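Local coordinates for putative Oleoyl-[acyl-carrier protein] thioesterase (Lactobacillus plantarum, PDB 2OWN) that probably hydrolyses the thioester of oleoyl-[acyl-carrier protein], releasing the free fatty acid, at residues B[27-32]-B[74-79]; B[199-204]-B[255-260]. One frame throughout, in Å; residues are numbered along the deposited sequence.

Interaction 1 of 2, residues B[27-32]-B[74-79]; sequences GRATLT and RMPRQD
Ala29 and Pro76 meet where the loop leading into helix 31-48 runs beside the loop that joins strands 61-72 and 81-91. The amide N of Ala29 gives a hydrogen bond to Pro76 O at 2.7 Å that is almost perfectly straight (179° at the hydrogen), and two residues along each segment Gln78 N bonds back to Gly27 O at 2.9 Å. Between the two bonds Arg28 and Arg77 face each other as a single bridge. Arg28 CA and Arg77 CA add CA-H...O contacts to Pro76 O and Gly27 O respectively, so each carbonyl oxygen is approached by two donors.

The close packing lies on the side of Met75, a selenomethionine. Bent at both chi2 (-66°) and chi3 (-80°), its chain doubles back and lays the methyl CE against the backbone, 3.1 Å from Ala29 O and 3.3 Å from Thr30 O. The same methyl reaches Leu31 CD2 at 4.3 Å, while Ala29 CB rests against Pro76 CD at 4.0 Å. Leu31 also packs on Phe185 and Val189 of helix 184-191, and Leu202 of strand 200-209 covers both Leu31 and Met75.

The other end is looser. Arg28 and Arg77 touch the opposite backbone through their first side-chain carbons and send their guanidinium groups away; that of Arg28 goes to a salt bridge with Asp201. Gln78 contributes mainly CB, 3.6 Å from Gly27 O.

Just beyond the bridge, Thr30 OG1 accepts a hydrogen bond from Thr33 N, an N-cap that starts helix 31-48, the long helix of the N-terminal hotdog domain.

Interaction 2 of 2, residues B[199-204]-B[255-260]; sequences QHDLVH and RTLPEP
Asp201 and Arg255 are joined through both backbone and side chains. Asp201 N donates to Arg255 O at 3.0 Å and Arg255 N to Asp201 O at 2.8 Å, both bonds lying in the carbonyl planes. Their side chains leave on the same face of the sheet, where Asp201 OD2 and Arg255 NH2 form a salt bridge of 3.1 Å with carboxylate and guanidinium planes 75° apart. Arg255 is bent at chi3 (70°), which brings NH2 back to the carboxylate, met obliquely; the other carboxylate oxygen, OD1, is held by Arg28.

Beyond this hydrogen-bonded pair, Leu257 N donates to Gln199 O, and Gln199 NE2 to Leu257 O at 3.0 Å, from above the carbonyl plane. The extended Gln199 side chain, its CG turned opposite the backbone N (chi1 -159°), runs alongside Pro260, whose CG lies 3.5 Å from Gln199 OE1. Replacement of Gln199 by an alanine would probably leave Leu257 O without its side-chain amide donor and Pro260 without the chain that lies alongside it.

The pairing belongs to the antiparallel sheet of the C-terminal hotdog domain, at the end of strand 246-256. Further along, Val203 and His204 both face Gln253 in a classic beta bulge.

On the face of Asp201 and Arg255, Leu257 crosses Asp201 at about a right angle, its CD2 3.2 Å from Asp201 OD2, while Val203 CG2 packs on Arg255 CB. On the opposite face, the non-hydrogen-bonded pair His200 and Thr256 lie side by side, with Thr256 OG1 at the imidazole edge, 3.0 Å from His200 NE2. His200 ND1 bonds to Phe196 O, and the two rings stack.

Interactions 1 and 2 lie in series along the chain, with centres about 14 Å apart, and the contacts between them join the N-terminal and C-terminal hotdog domains. Their direct polar tie is the salt bridge from Arg28 NH1 to Asp201 OD1, 2.9 Å, so the carboxylate of Asp201 is shared between arginines of both contacts and probably more firmly oriented for it. Leu202, the next residue of strand 200-209, turns instead to the buried part of 27-32 and 74-79: its CD1 is 3.6 Å from Leu31 CG and 4.0 Å from Met75 SE. Interaction 1 is partly buried, whereas interaction 2 is a surface contact near the C-terminus.

Interaction 1 of 2, residues B[27-32]-B[74-79]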
ATOM      1  N   GLY B  27       7.515  11.573   4.296  1.00 39.08           N
ATOM      2  CA  GLY B  27       8.439  11.155   3.227  1.00 38.48           C
ATOM      3  C   GLY B  27       9.356   9.995   3.592  1.00 36.35           C
ATOM      4  O   GLY B  27      10.420   9.858   2.996  1.00 35.56           O
ATOM      5  N   ARG B  28       8.937   9.164   4.552  1.00 36.51           N
ATOM      6  CA  ARG B  28       9.691   7.996   5.031  1.00 39.21           C
ATOM      7  C   ARG B  28       8.808   6.764   4.988  1.00 35.55           C
ATOM      8  O   ARG B  28       7.596   6.875   5.228  1.00 35.54           O
ATOM      9  CB  ARG B  28      10.160   8.226   6.446  1.00 40.20           C
ATOM     10  CG  ARG B  28      11.108   9.433   6.572  1.00 46.33           C
ATOM     11  CD  ARG B  28      11.518   9.805   7.984  1.00 46.26           C
ATOM     12  NE  ARG B  28      10.366   9.892   8.903  1.00 54.15           N
ATOM     13  CZ  ARG B  28      10.286  10.624  10.020  1.00 59.16           C
ATOM     14  NH1 ARG B  28      11.282  11.435  10.435  1.00 63.00           N
ATOM     15  NH2 ARG B  28       9.142  10.561  10.731  1.00 60.43           N
ATOM     16  N   ALA B  29       9.428   5.614   4.716  1.00 34.04           N
ATOM     17  CA  ALA B  29       8.756   4.311   4.617  1.00 34.04           C
ATOM     18  C   ALA B  29       8.016   3.944   5.899  1.00 33.10           C
ATOM     19  O   ALA B  29       8.502   4.220   6.996  1.00 33.48           O
ATOM     20  CB  ALA B  29       9.759   3.192   4.272  1.00 32.62           C
ATOM     21  N   THR B  30       6.833   3.364   5.739  1.00 31.67           N
ATOM     22  CA  THR B  30       6.020   2.917   6.858  1.00 31.84           C
ATOM     23  C   THR B  30       6.534   1.544   7.313  1.00 33.04           C
ATOM     24  O   THR B  30       7.318   0.899   6.586  1.00 29.71           O
ATOM     25  CB  THR B  30       4.546   2.739   6.450  1.00 31.57           C
ATOM     26  OG1 THR B  30       4.451   1.704   5.467  1.00 30.29           O
ATOM     27  CG2 THR B  30       3.950   4.055   5.888  1.00 30.20           C
ATOM     28  N   LEU B  31       6.090   1.105   8.496  1.00 33.07           N
ATOM     29  CA  LEU B  31       6.410  -0.254   9.012  1.00 33.40           C
ATOM     30  C   LEU B  31       5.825  -1.343   8.109  1.00 32.24           C
ATOM     31  O   LEU B  31       6.438  -2.407   7.972  1.00 31.71           O
ATOM     32  CB  LEU B  31       5.941  -0.487  10.472  1.00 34.08           C
ATOM     33  CG  LEU B  31       6.821   0.086  11.568  1.00 37.69           C
ATOM     34  CD1 LEU B  31       6.126   0.059  12.937  1.00 34.06           C
ATOM     35  CD2 LEU B  31       8.154  -0.674  11.601  1.00 34.09           C
ATOM     36  N   THR B  32       4.631  -1.080   7.551  1.00 33.06           N
ATOM     37  CA  THR B  32       3.948  -1.969   6.582  1.00 32.15           C
ATOM     38  C   THR B  32       4.912  -2.210   5.403  1.00 31.68           C
ATOM     39  O   THR B  32       5.204  -3.368   5.099  1.00 29.15           O
ATOM     40  CB  THR B  32       2.608  -1.388   6.115  1.00 33.26           C
ATOM     41  OG1 THR B  32       1.810  -1.080   7.268  1.00 33.81           O
ATOM     42  CG2 THR B  32       1.857  -2.365   5.205  1.00 33.03           C
ATOM     43  N   ARG B  74      17.326   4.068  11.074  1.00 35.03           N
ATOM     44  CA  ARG B  74      16.461   5.072  10.411  1.00 37.03           C
ATOM     45  C   ARG B  74      15.623   4.378   9.341  1.00 35.46           C
ATOM     46  O   ARG B  74      16.109   3.427   8.721  1.00 34.93           O
ATOM     47  CB  ARG B  74      17.201   6.281   9.821  1.00 37.82           C
ATOM     48  CG  ARG B  74      18.023   6.079   8.550  1.00 40.36           C
ATOM     49  CD  ARG B  74      18.479   7.404   8.032  1.00 39.95           C
ATOM     50  NE  ARG B  74      19.195   7.249   6.773  1.00 39.70           N
ATOM     51  CZ  ARG B  74      18.656   7.161   5.550  1.00 40.73           C
ATOM     52  NH1 ARG B  74      17.327   7.160   5.342  1.00 39.59           N
ATOM     53  NH2 ARG B  74      19.480   7.034   4.501  1.00 36.96           N
HETATM   54  N   MSE B  75      14.400   4.862   9.122  1.00 34.10           N
HETATM   55  CA  MSE B  75      13.513   4.293   8.106  1.00 34.80           C
HETATM   56  C   MSE B  75      13.952   4.767   6.723  1.00 33.98           C
HETATM   57  O   MSE B  75      14.494   5.885   6.616  1.00 34.07           O
HETATM   58  CB  MSE B  75      12.040   4.663   8.338  1.00 34.87           C
HETATM   59  CG  MSE B  75      11.484   4.093   9.631  1.00 36.50           C
HETATM   60 SE   MSE B  75      11.417   2.141   9.592  0.75 44.02          SE
HETATM   61  CE  MSE B  75       9.791   1.875   8.581  1.00 42.52           C
ATOM     62  N   PRO B  76      13.805   3.903   5.682  1.00 33.45           N
ATOM     63  CA  PRO B  76      14.121   4.346   4.326  1.00 33.94           C
ATOM     64  C   PRO B  76      13.275   5.579   3.897  1.00 34.90           C
ATOM     65  O   PRO B  76      12.106   5.689   4.289  1.00 34.50           O
ATOM     66  CB  PRO B  76      13.772   3.122   3.480  1.00 33.17           C
ATOM     67  CG  PRO B  76      13.965   1.998   4.369  1.00 33.07           C
ATOM     68  CD  PRO B  76      13.441   2.467   5.669  1.00 33.30           C
ATOM     69  N   ARG B  77      13.905   6.498   3.174  1.00 35.34           N
ATOM     70  CA  ARG B  77      13.283   7.738   2.684  1.00 36.64           C
ATOM     71  C   ARG B  77      12.678   7.516   1.301  1.00 35.07           C
ATOM     72  O   ARG B  77      13.088   6.584   0.590  1.00 31.78           O
ATOM     73  CB  ARG B  77      14.347   8.840   2.577  1.00 36.30           C
ATOM     74  CG  ARG B  77      14.974   9.275   3.911  1.00 42.05           C
ATOM     75  CD  ARG B  77      16.380   9.875   3.724  1.00 45.80           C
ATOM     76  NE  ARG B  77      16.465  10.934   2.713  1.00 57.00           N
ATOM     77  CZ  ARG B  77      17.601  11.509   2.272  1.00 61.80           C
ATOM     78  NH1 ARG B  77      18.821  11.151   2.729  1.00 63.18           N
ATOM     79  NH2 ARG B  77      17.518  12.466   1.331  1.00 63.10           N
ATOM     80  N   GLN B  78      11.726   8.385   0.921  1.00 33.41           N
ATOM     81  CA  GLN B  78      11.092   8.367  -0.421  1.00 33.09           C
ATOM     82  C   GLN B  78      12.194   8.544  -1.481  1.00 32.36           C
ATOM     83  O   GLN B  78      13.088   9.379  -1.308  1.00 31.55           O
ATOM     84  CB  GLN B  78      10.060   9.487  -0.586  1.00 31.61           C
ATOM     85  CG  GLN B  78       9.340   9.550  -1.940  1.00 34.05           C
ATOM     86  CD  GLN B  78       8.482  10.795  -2.105  1.00 34.21           C
ATOM     87  OE1 GLN B  78       7.953  11.324  -1.144  1.00 36.58           O
ATOM     88  NE2 GLN B  78       8.350  11.261  -3.334  1.00 34.26           N
ATOM     89  N   ASP B  79      12.116   7.728  -2.535  1.00 32.11           N
ATOM     90  CA  ASP B  79      13.069   7.683  -3.673  1.00 32.29           C
ATOM     91  C   ASP B  79      14.487   7.159  -3.361  1.00 32.14           C
ATOM     92  O   ASP B  79      15.366   7.218  -4.235  1.00 30.49           O
ATOM     93  CB  ASP B  79      13.101   9.041  -4.430  1.00 33.24           C
ATOM     94  CG  ASP B  79      11.724   9.484  -4.904  1.00 34.53           C
ATOM     95  OD1 ASP B  79      10.834   8.633  -5.054  1.00 37.40           O
ATOM     96  OD2 ASP B  79      11.515  10.693  -5.101  1.00 42.13           O
TER

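Interaction 2 of 2, residues B[199-204]-B[255-260]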
ATOM      1  N   GLN B 199       5.907  13.722  15.616  1.00 33.80           N
ATOM      2  CA  GLN B 199       7.061  14.132  16.454  1.00 34.29           C
ATOM      3  C   GLN B 199       7.783  12.937  17.129  1.00 33.72           C
ATOM      4  O   GLN B 199       8.416  13.088  18.183  1.00 32.24           O
ATOM      5  CB  GLN B 199       6.601  15.217  17.436  1.00 34.52           C
ATOM      6  CG  GLN B 199       7.751  16.085  17.990  1.00 37.92           C
ATOM      7  CD  GLN B 199       7.331  17.332  18.714  1.00 35.63           C
ATOM      8  OE1 GLN B 199       6.144  17.680  18.807  1.00 43.02           O
ATOM      9  NE2 GLN B 199       8.330  18.026  19.250  1.00 24.74           N
ATOM     10  N   HIS B 200       7.720  11.764  16.486  1.00 34.11           N
ATOM     11  CA  HIS B 200       8.358  10.519  16.947  1.00 34.56           C
ATOM     12  C   HIS B 200       8.841   9.659  15.773  1.00 36.31           C
ATOM     13  O   HIS B 200       8.117   9.519  14.785  1.00 37.38           O
ATOM     14  CB  HIS B 200       7.429   9.699  17.863  1.00 35.30           C
ATOM     15  CG  HIS B 200       7.168  10.345  19.184  1.00 32.71           C
ATOM     16  ND1 HIS B 200       6.129  11.225  19.385  1.00 33.15           N
ATOM     17  CD2 HIS B 200       7.844  10.286  20.354  1.00 36.44           C
ATOM     18  CE1 HIS B 200       6.172  11.676  20.624  1.00 32.52           C
ATOM     19  NE2 HIS B 200       7.203  11.121  21.234  1.00 30.09           N
ATOM     20  N   ASP B 201      10.069   9.147  15.888  1.00 36.60           N
ATOM     21  CA  ASP B 201      10.715   8.256  14.910  1.00 36.91           C
ATOM     22  C   ASP B 201      10.863   6.879  15.534  1.00 36.15           C
ATOM     23  O   ASP B 201      11.091   6.773  16.733  1.00 33.99           O
ATOM     24  CB  ASP B 201      12.093   8.784  14.488  1.00 37.49           C
ATOM     25  CG  ASP B 201      12.021   9.997  13.566  1.00 41.40           C
ATOM     26  OD1 ASP B 201      10.921  10.400  13.147  1.00 47.07           O
ATOM     27  OD2 ASP B 201      13.089  10.541  13.226  1.00 42.90           O
ATOM     28  N   LEU B 202      10.778   5.846  14.698  1.00 36.81           N
ATOM     29  CA  LEU B 202      10.884   4.446  15.134  1.00 36.39           C
ATOM     30  C   LEU B 202      12.324   4.090  15.503  1.00 35.45           C
ATOM     31  O   LEU B 202      13.257   4.467  14.783  1.00 36.40           O
ATOM     32  CB  LEU B 202      10.389   3.496  14.035  1.00 35.59           C
ATOM     33  CG  LEU B 202       8.906   3.616  13.676  1.00 35.40           C
ATOM     34  CD1 LEU B 202       8.641   3.052  12.304  1.00 36.17           C
ATOM     35  CD2 LEU B 202       8.018   2.967  14.759  1.00 33.64           C
ATOM     36  N   VAL B 203      12.478   3.434  16.656  1.00 35.10           N
ATOM     37  CA  VAL B 203      13.756   2.948  17.186  1.00 34.04           C
ATOM     38  C   VAL B 203      13.748   1.411  17.205  1.00 33.67           C
ATOM     39  O   VAL B 203      14.716   0.791  16.738  1.00 32.59           O
ATOM     40  CB  VAL B 203      14.064   3.530  18.603  1.00 34.40           C
ATOM     41  CG1 VAL B 203      15.377   2.997  19.174  1.00 32.95           C
ATOM     42  CG2 VAL B 203      14.119   5.044  18.542  1.00 34.39           C
ATOM     43  N   HIS B 204      12.683   0.814  17.762  1.00 32.41           N
ATOM     44  CA  HIS B 204      12.550  -0.641  17.877  1.00 30.71           C
ATOM     45  C   HIS B 204      11.086  -1.108  17.829  1.00 30.30           C
ATOM     46  O   HIS B 204      10.198  -0.345  18.210  1.00 28.91           O
ATOM     47  CB  HIS B 204      13.198  -1.065  19.204  1.00 31.48           C
ATOM     48  CG  HIS B 204      13.668  -2.479  19.234  1.00 30.44           C
ATOM     49  ND1 HIS B 204      12.863  -3.546  19.569  1.00 28.33           N
ATOM     50  CD2 HIS B 204      14.894  -2.993  18.982  1.00 35.05           C
ATOM     51  CE1 HIS B 204      13.577  -4.659  19.502  1.00 32.12           C
ATOM     52  NE2 HIS B 204      14.808  -4.348  19.150  1.00 27.15           N
ATOM     53  N   ARG B 255      11.772   7.518  19.332  1.00 34.60           N
ATOM     54  CA  ARG B 255      12.663   8.628  19.713  1.00 36.63           C
ATOM     55  C   ARG B 255      11.824   9.898  19.554  1.00 35.11           C
ATOM     56  O   ARG B 255      11.285  10.128  18.475  1.00 35.85           O
ATOM     57  CB  ARG B 255      13.911   8.728  18.835  1.00 35.81           C
ATOM     58  CG  ARG B 255      14.925   9.761  19.348  1.00 41.93           C
ATOM     59  CD  ARG B 255      16.211   9.828  18.542  1.00 43.27           C
ATOM     60  NE  ARG B 255      16.034  10.396  17.199  1.00 50.22           N
ATOM     61  CZ  ARG B 255      15.770   9.737  16.056  1.00 54.70           C
ATOM     62  NH1 ARG B 255      15.603   8.399  16.001  1.00 57.06           N
ATOM     63  NH2 ARG B 255      15.656  10.448  14.923  1.00 51.76           N
ATOM     64  N   THR B 256      11.743  10.714  20.605  1.00 33.08           N
ATOM     65  CA  THR B 256      10.990  11.982  20.594  1.00 33.42           C
ATOM     66  C   THR B 256      11.835  13.019  19.846  1.00 33.00           C
ATOM     67  O   THR B 256      12.996  13.251  20.212  1.00 31.31           O
ATOM     68  CB  THR B 256      10.644  12.449  22.008  1.00 33.19           C
ATOM     69  OG1 THR B 256       9.881  11.420  22.649  1.00 35.57           O
ATOM     70  CG2 THR B 256       9.831  13.764  22.010  1.00 35.83           C
ATOM     71  N   LEU B 257      11.251  13.607  18.796  1.00 31.73           N
ATOM     72  CA  LEU B 257      11.916  14.614  17.971  1.00 31.92           C
ATOM     73  C   LEU B 257      11.811  15.995  18.646  1.00 32.34           C
ATOM     74  O   LEU B 257      10.798  16.252  19.335  1.00 31.80           O
ATOM     75  CB  LEU B 257      11.314  14.660  16.560  1.00 31.90           C
ATOM     76  CG  LEU B 257      11.335  13.343  15.769  1.00 34.37           C
ATOM     77  CD1 LEU B 257      10.598  13.512  14.450  1.00 30.90           C
ATOM     78  CD2 LEU B 257      12.759  12.807  15.524  1.00 39.81           C
ATOM     79  N   PRO B 258      12.846  16.878  18.486  1.00 32.56           N
ATOM     80  CA  PRO B 258      12.785  18.236  19.075  1.00 32.48           C
ATOM     81  C   PRO B 258      11.583  19.065  18.615  1.00 30.90           C
ATOM     82  O   PRO B 258      10.981  19.724  19.441  1.00 30.24           O
ATOM     83  CB  PRO B 258      14.095  18.895  18.614  1.00 31.99           C
ATOM     84  CG  PRO B 258      14.975  17.808  18.288  1.00 34.67           C
ATOM     85  CD  PRO B 258      14.138  16.686  17.794  1.00 32.77           C
ATOM     86  N   GLU B 259      11.240  18.975  17.325  1.00 33.02           N
ATOM     87  CA  GLU B 259      10.114  19.686  16.715  1.00 32.35           C
ATOM     88  C   GLU B 259       9.239  18.745  15.882  1.00 31.81           C
ATOM     89  O   GLU B 259       9.744  17.703  15.420  1.00 30.11           O
ATOM     90  CB  GLU B 259      10.638  20.809  15.828  1.00 32.99           C
ATOM     91  CG  GLU B 259      11.461  21.873  16.579  1.00 30.23           C
ATOM     92  CD  GLU B 259      12.064  22.956  15.677  1.00 35.88           C
ATOM     93  OE1 GLU B 259      11.797  22.985  14.454  1.00 40.14           O
ATOM     94  OE2 GLU B 259      12.829  23.792  16.208  1.00 42.60           O
ATOM     95  N   PRO B 260       7.929  19.087  15.702  1.00 31.59           N
ATOM     96  CA  PRO B 260       7.080  18.238  14.864  1.00 32.15           C
ATOM     97  C   PRO B 260       7.450  18.373  13.383  1.00 32.03           C
ATOM     98  O   PRO B 260       7.946  19.431  12.964  1.00 31.58           O
ATOM     99  CB  PRO B 260       5.659  18.788  15.083  1.00 31.16           C
ATOM    100  CG  PRO B 260       5.764  19.846  16.086  1.00 33.90           C
ATOM    101  CD  PRO B 260       7.173  20.250  16.210  1.00 32.26           C
TER